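Local coordinates for protein EmGH1 (Erythrobacter marinus, PDB 5Z87) that probably hydrolyses beta-glucosidic bonds as a glycoside hydrolase family 3 beta-glucosidase, at residues E330-L338 and V351-V359. Sequence-based numbering, arbitrary orientation.
Sequences EAEAAIMGL and VYLMLPQLV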
ATOM      1  N   GLU A 330      12.211   7.431  28.462  1.00 25.05           N
ATOM      2  CA  GLU A 330      13.259   8.125  27.719  1.00 27.44           C
ATOM      3  C   GLU A 330      14.627   7.498  27.965  1.00 22.62           C
ATOM      4  O   GLU A 330      15.414   7.328  27.024  1.00 28.13           O
ATOM      5  CB  GLU A 330      13.255   9.603  28.079  1.00 31.23           C
ATOM      6  CG  GLU A 330      11.913  10.254  27.842  1.00 26.12           C
ATOM      7  CD  GLU A 330      11.988  11.763  27.975  1.00 40.10           C
ATOM      8  OE1 GLU A 330      12.638  12.236  28.929  1.00 37.70           O
ATOM      9  OE2 GLU A 330      11.410  12.475  27.121  1.00 40.00           O
ATOM     10  N   ALA A 331      14.919   7.116  29.211  1.00 25.73           N
ATOM     11  CA  ALA A 331      16.171   6.415  29.501  1.00 27.23           C
ATOM     12  C   ALA A 331      16.272   5.106  28.732  1.00 28.62           C
ATOM     13  O   ALA A 331      17.345   4.767  28.209  1.00 25.37           O
ATOM     14  CB  ALA A 331      16.297   6.147  31.002  1.00 25.28           C
ATOM     15  N   GLU A 332      15.170   4.337  28.672  1.00 23.73           N
ATOM     16  CA  GLU A 332      15.192   3.114  27.878  1.00 23.51           C
ATOM     17  C   GLU A 332      15.352   3.416  26.392  1.00 20.50           C
ATOM     18  O   GLU A 332      15.982   2.637  25.672  1.00 17.75           O
ATOM     19  CB  GLU A 332      13.930   2.273  28.114  1.00 27.61           C
ATOM     20  CG  GLU A 332      13.943   1.008  27.243  1.00 35.16           C
ATOM     21  CD  GLU A 332      12.897  -0.058  27.606  1.00 46.97           C
ATOM     22  OE1 GLU A 332      11.721   0.286  27.857  1.00 43.08           O
ATOM     23  OE2 GLU A 332      13.262  -1.257  27.616  1.00 40.94           O
ATOM     24  N   ALA A 333      14.815   4.546  25.920  1.00 19.52           N
ATOM     25  CA  ALA A 333      14.968   4.906  24.508  1.00 24.54           C
ATOM     26  C   ALA A 333      16.426   5.193  24.167  1.00 24.54           C
ATOM     27  O   ALA A 333      16.948   4.708  23.152  1.00 18.13           O
ATOM     28  CB  ALA A 333      14.091   6.118  24.167  1.00 20.25           C
ATOM     29  N   ALA A 334      17.097   5.989  25.003  1.00 24.15           N
ATOM     30  CA  ALA A 334      18.521   6.246  24.801  1.00 22.58           C
ATOM     31  C   ALA A 334      19.297   4.939  24.716  1.00 20.54           C
ATOM     32  O   ALA A 334      20.132   4.765  23.820  1.00 22.07           O
ATOM     33  CB  ALA A 334      19.053   7.136  25.933  1.00 18.65           C
ATOM     34  N   ILE A 335      18.985   3.979  25.597  1.00 23.26           N
ATOM     35  CA  ILE A 335      19.727   2.718  25.620  1.00 17.03           C
ATOM     36  C   ILE A 335      19.470   1.916  24.349  1.00 25.61           C
ATOM     37  O   ILE A 335      20.401   1.363  23.748  1.00 21.72           O
ATOM     38  CB  ILE A 335      19.376   1.900  26.875  1.00 20.27           C
ATOM     39  CG1 ILE A 335      19.884   2.604  28.130  1.00 25.53           C
ATOM     40  CG2 ILE A 335      19.997   0.498  26.779  1.00 26.38           C
ATOM     41  CD1 ILE A 335      19.523   1.877  29.428  1.00 25.89           C
ATOM     42  N   MET A 336      18.204   1.828  23.924  1.00 20.78           N
ATOM     43  CA  MET A 336      17.882   1.098  22.697  1.00 20.93           C
ATOM     44  C   MET A 336      18.588   1.699  21.484  1.00 21.14           C
ATOM     45  O   MET A 336      19.204   0.975  20.692  1.00 21.66           O
ATOM     46  CB  MET A 336      16.372   1.081  22.477  1.00 20.91           C
ATOM     47  CG  MET A 336      15.638   0.121  23.384  1.00 29.82           C
ATOM     48  SD  MET A 336      13.873   0.072  22.997  1.00 28.70           S
ATOM     49  CE  MET A 336      13.298  -1.037  24.287  1.00 25.59           C
ATOM     50  N   GLY A 337      18.508   3.027  21.317  1.00 18.70           N
ATOM     51  CA  GLY A 337      19.167   3.655  20.178  1.00 17.97           C
ATOM     52  C   GLY A 337      20.674   3.437  20.159  1.00 22.51           C
ATOM     53  O   GLY A 337      21.261   3.124  19.114  1.00 21.90           O
ATOM     54  N   LEU A 338      21.328   3.610  21.307  1.00 20.03           N
ATOM     55  CA  LEU A 338      22.782   3.479  21.345  1.00 23.93           C
ATOM     56  C   LEU A 338      23.221   2.043  21.067  1.00 19.04           C
ATOM     57  O   LEU A 338      24.127   1.805  20.255  1.00 20.08           O
ATOM     58  CB  LEU A 338      23.309   3.964  22.697  1.00 22.78           C
ATOM     59  CG  LEU A 338      24.809   4.208  22.740  1.00 26.88           C
ATOM     60  CD1 LEU A 338      25.138   5.445  21.935  1.00 19.09           C
ATOM     61  CD2 LEU A 338      25.267   4.346  24.198  1.00 26.64           C
ATOM     62  N   VAL A 351      17.747  12.648  24.766  1.00 24.29           N
ATOM     63  CA  VAL A 351      17.813  11.584  25.756  1.00 27.70           C
ATOM     64  C   VAL A 351      19.244  11.074  25.920  1.00 24.18           C
ATOM     65  O   VAL A 351      19.570  10.488  26.961  1.00 24.13           O
ATOM     66  CB  VAL A 351      16.829  10.438  25.416  1.00 22.10           C
ATOM     67  CG1 VAL A 351      15.403  10.962  25.350  1.00 20.73           C
ATOM     68  CG2 VAL A 351      17.214   9.730  24.114  1.00 20.87           C
ATOM     69  N   TYR A 352      20.123  11.303  24.934  1.00 21.08           N
ATOM     70  CA  TYR A 352      21.515  10.902  25.119  1.00 27.83           C
ATOM     71  C   TYR A 352      22.215  11.682  26.225  1.00 25.22           C
ATOM     72  O   TYR A 352      23.299  11.275  26.645  1.00 25.63           O
ATOM     73  CB  TYR A 352      22.313  11.056  23.827  1.00 25.60           C
ATOM     74  CG  TYR A 352      22.267   9.847  22.932  1.00 20.28           C
ATOM     75  CD1 TYR A 352      21.300   8.859  23.113  1.00 18.29           C
ATOM     76  CD2 TYR A 352      23.180   9.696  21.894  1.00 21.28           C
ATOM     77  CE1 TYR A 352      21.250   7.728  22.278  1.00 18.19           C
ATOM     78  CE2 TYR A 352      23.141   8.573  21.047  1.00 25.55           C
ATOM     79  CZ  TYR A 352      22.172   7.595  21.252  1.00 23.77           C
ATOM     80  OH  TYR A 352      22.133   6.501  20.425  1.00 16.76           O
ATOM     81  N   LEU A 353      21.628  12.780  26.708  1.00 25.95           N
ATOM     82  CA  LEU A 353      22.202  13.470  27.852  1.00 23.28           C
ATOM     83  C   LEU A 353      22.172  12.600  29.106  1.00 27.94           C
ATOM     84  O   LEU A 353      22.931  12.858  30.045  1.00 29.35           O
ATOM     85  CB  LEU A 353      21.475  14.794  28.098  1.00 18.36           C
ATOM     86  CG  LEU A 353      21.921  16.012  27.262  1.00 31.48           C
ATOM     87  CD1 LEU A 353      21.911  15.742  25.775  1.00 31.82           C
ATOM     88  CD2 LEU A 353      21.074  17.247  27.547  1.00 29.06           C
ATOM     89  N   MET A 354      21.335  11.560  29.131  1.00 28.11           N
ATOM     90  CA  MET A 354      21.282  10.620  30.246  1.00 27.37           C
ATOM     91  C   MET A 354      22.369   9.554  30.180  1.00 22.34           C
ATOM     92  O   MET A 354      22.520   8.796  31.141  1.00 28.02           O
ATOM     93  CB  MET A 354      19.914   9.915  30.299  1.00 23.89           C
ATOM     94  CG  MET A 354      18.714  10.834  30.495  1.00 27.02           C
ATOM     95  SD  MET A 354      17.139   9.949  30.307  1.00 33.19           S
ATOM     96  CE  MET A 354      15.987  11.323  30.348  1.00 43.27           C
ATOM     97  N   LEU A 355      23.113   9.460  29.075  1.00 24.80           N
ATOM     98  CA  LEU A 355      24.057   8.354  28.916  1.00 25.41           C
ATOM     99  C   LEU A 355      25.114   8.286  30.021  1.00 28.07           C
ATOM    100  O   LEU A 355      25.365   7.178  30.529  1.00 29.03           O
ATOM    101  CB  LEU A 355      24.707   8.432  27.534  1.00 23.18           C
ATOM    102  CG  LEU A 355      23.821   8.174  26.323  1.00 25.84           C
ATOM    103  CD1 LEU A 355      24.674   8.200  25.055  1.00 25.30           C
ATOM    104  CD2 LEU A 355      23.083   6.848  26.459  1.00 24.17           C
ATOM    105  N   PRO A 356      25.769   9.386  30.433  1.00 27.09           N
ATOM    106  CA  PRO A 356      26.778   9.250  31.509  1.00 30.07           C
ATOM    107  C   PRO A 356      26.193   8.726  32.809  1.00 26.25           C
ATOM    108  O   PRO A 356      26.742   7.787  33.398  1.00 28.00           O
ATOM    109  CB  PRO A 356      27.335  10.678  31.662  1.00 27.54           C
ATOM    110  CG  PRO A 356      27.031  11.355  30.364  1.00 30.39           C
ATOM    111  CD  PRO A 356      25.722  10.763  29.901  1.00 24.97           C
ATOM    112  N   GLN A 357      25.076   9.287  33.268  1.00 28.02           N
ATOM    113  CA  GLN A 357      24.492   8.793  34.511  1.00 25.36           C
ATOM    114  C   GLN A 357      24.016   7.351  34.382  1.00 36.87           C
ATOM    115  O   GLN A 357      24.053   6.605  35.371  1.00 34.58           O
ATOM    116  CB  GLN A 357      23.345   9.696  34.963  1.00 29.52           C
ATOM    117  CG  GLN A 357      23.041   9.594  36.465  1.00 35.86           C
ATOM    118  CD  GLN A 357      24.312   9.552  37.323  1.00 41.02           C
ATOM    119  OE1 GLN A 357      25.116  10.488  37.312  1.00 41.09           O
ATOM    120  NE2 GLN A 357      24.505   8.447  38.047  1.00 36.40           N
ATOM    121  N   LEU A 358      23.580   6.928  33.186  1.00 30.59           N
ATOM    122  CA  LEU A 358      23.155   5.537  33.022  1.00 29.20           C
ATOM    123  C   LEU A 358      24.335   4.588  33.149  1.00 28.90           C
ATOM    124  O   LEU A 358      24.204   3.495  33.712  1.00 31.17           O
ATOM    125  CB  LEU A 358      22.454   5.331  31.672  1.00 22.52           C
ATOM    126  CG  LEU A 358      21.075   5.984  31.558  1.00 26.60           C
ATOM    127  CD1 LEU A 358      20.689   6.193  30.096  1.00 24.38           C
ATOM    128  CD2 LEU A 358      20.021   5.159  32.316  1.00 24.28           C
ATOM    129  N   VAL A 359      25.487   4.978  32.602  1.00 26.40           N
ATOM    130  CA  VAL A 359      26.697   4.179  32.758  1.00 29.10           C
ATOM    131  C   VAL A 359      27.095   4.114  34.226  1.00 37.86           C
ATOM    132  O   VAL A 359      27.380   3.037  34.767  1.00 37.52           O
ATOM    133  CB  VAL A 359      27.828   4.759  31.896  1.00 33.01           C
ATOM    134  CG1 VAL A 359      29.172   4.146  32.282  1.00 24.76           C
ATOM    135  CG2 VAL A 359      27.515   4.543  30.424  1.00 29.55           C
TER
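Where E330 meets V351 and M354, helix 330-340 begins its packing against the 3-10 turn 351-353 and helix 355-360, in the TIM-barrel-type N-terminal domain of a family 3 glycosidase. The case illustrates how one helix receives a turn and the start of the next helix, whose short axis lies at 91° and no closer than 10.8 Å, with small A331 and A334 facing larger side chains. The aliphatic part of E330 does the touching: its CB lies 3.7 Å from V351 CG1, while its carboxylate, salt-bridged through OE2 to R318, has the M354 methyl beside OE1. One residue on, the extended M354 chain lays SD 3.8 Å from A331 CA, with the small CB beside it, and L358 CD2 closes over the alanine methyl. A334 forms the centre of the seam. Its CB sits 3.5 Å from V351 O and also meets V351 CG2, Y352 CD1 and L355 CD2, so a backbone carbonyl and side chains of both the turn and the following helix gather round one methyl. I335 reaches in from the flank, its side chain slanting across that of L358, CG1 to CD1 at 4.2 Å. Y352 OH lies against the bare backbone of G337 and 3.1 Å from L338 N, at an angle poor for a bond; the hydroxyl's hydrogen-bond partner is V342 O. L338, with CG anti to the backbone N (chi1 -165°), sends CD1 obliquely to the Y352 ring, 3.7 Å from CZ, and CD2 to the methyls of L355. L355 in turn covers one face of that ring, its CD1 3.6 Å above the plane and displaced toward the rim.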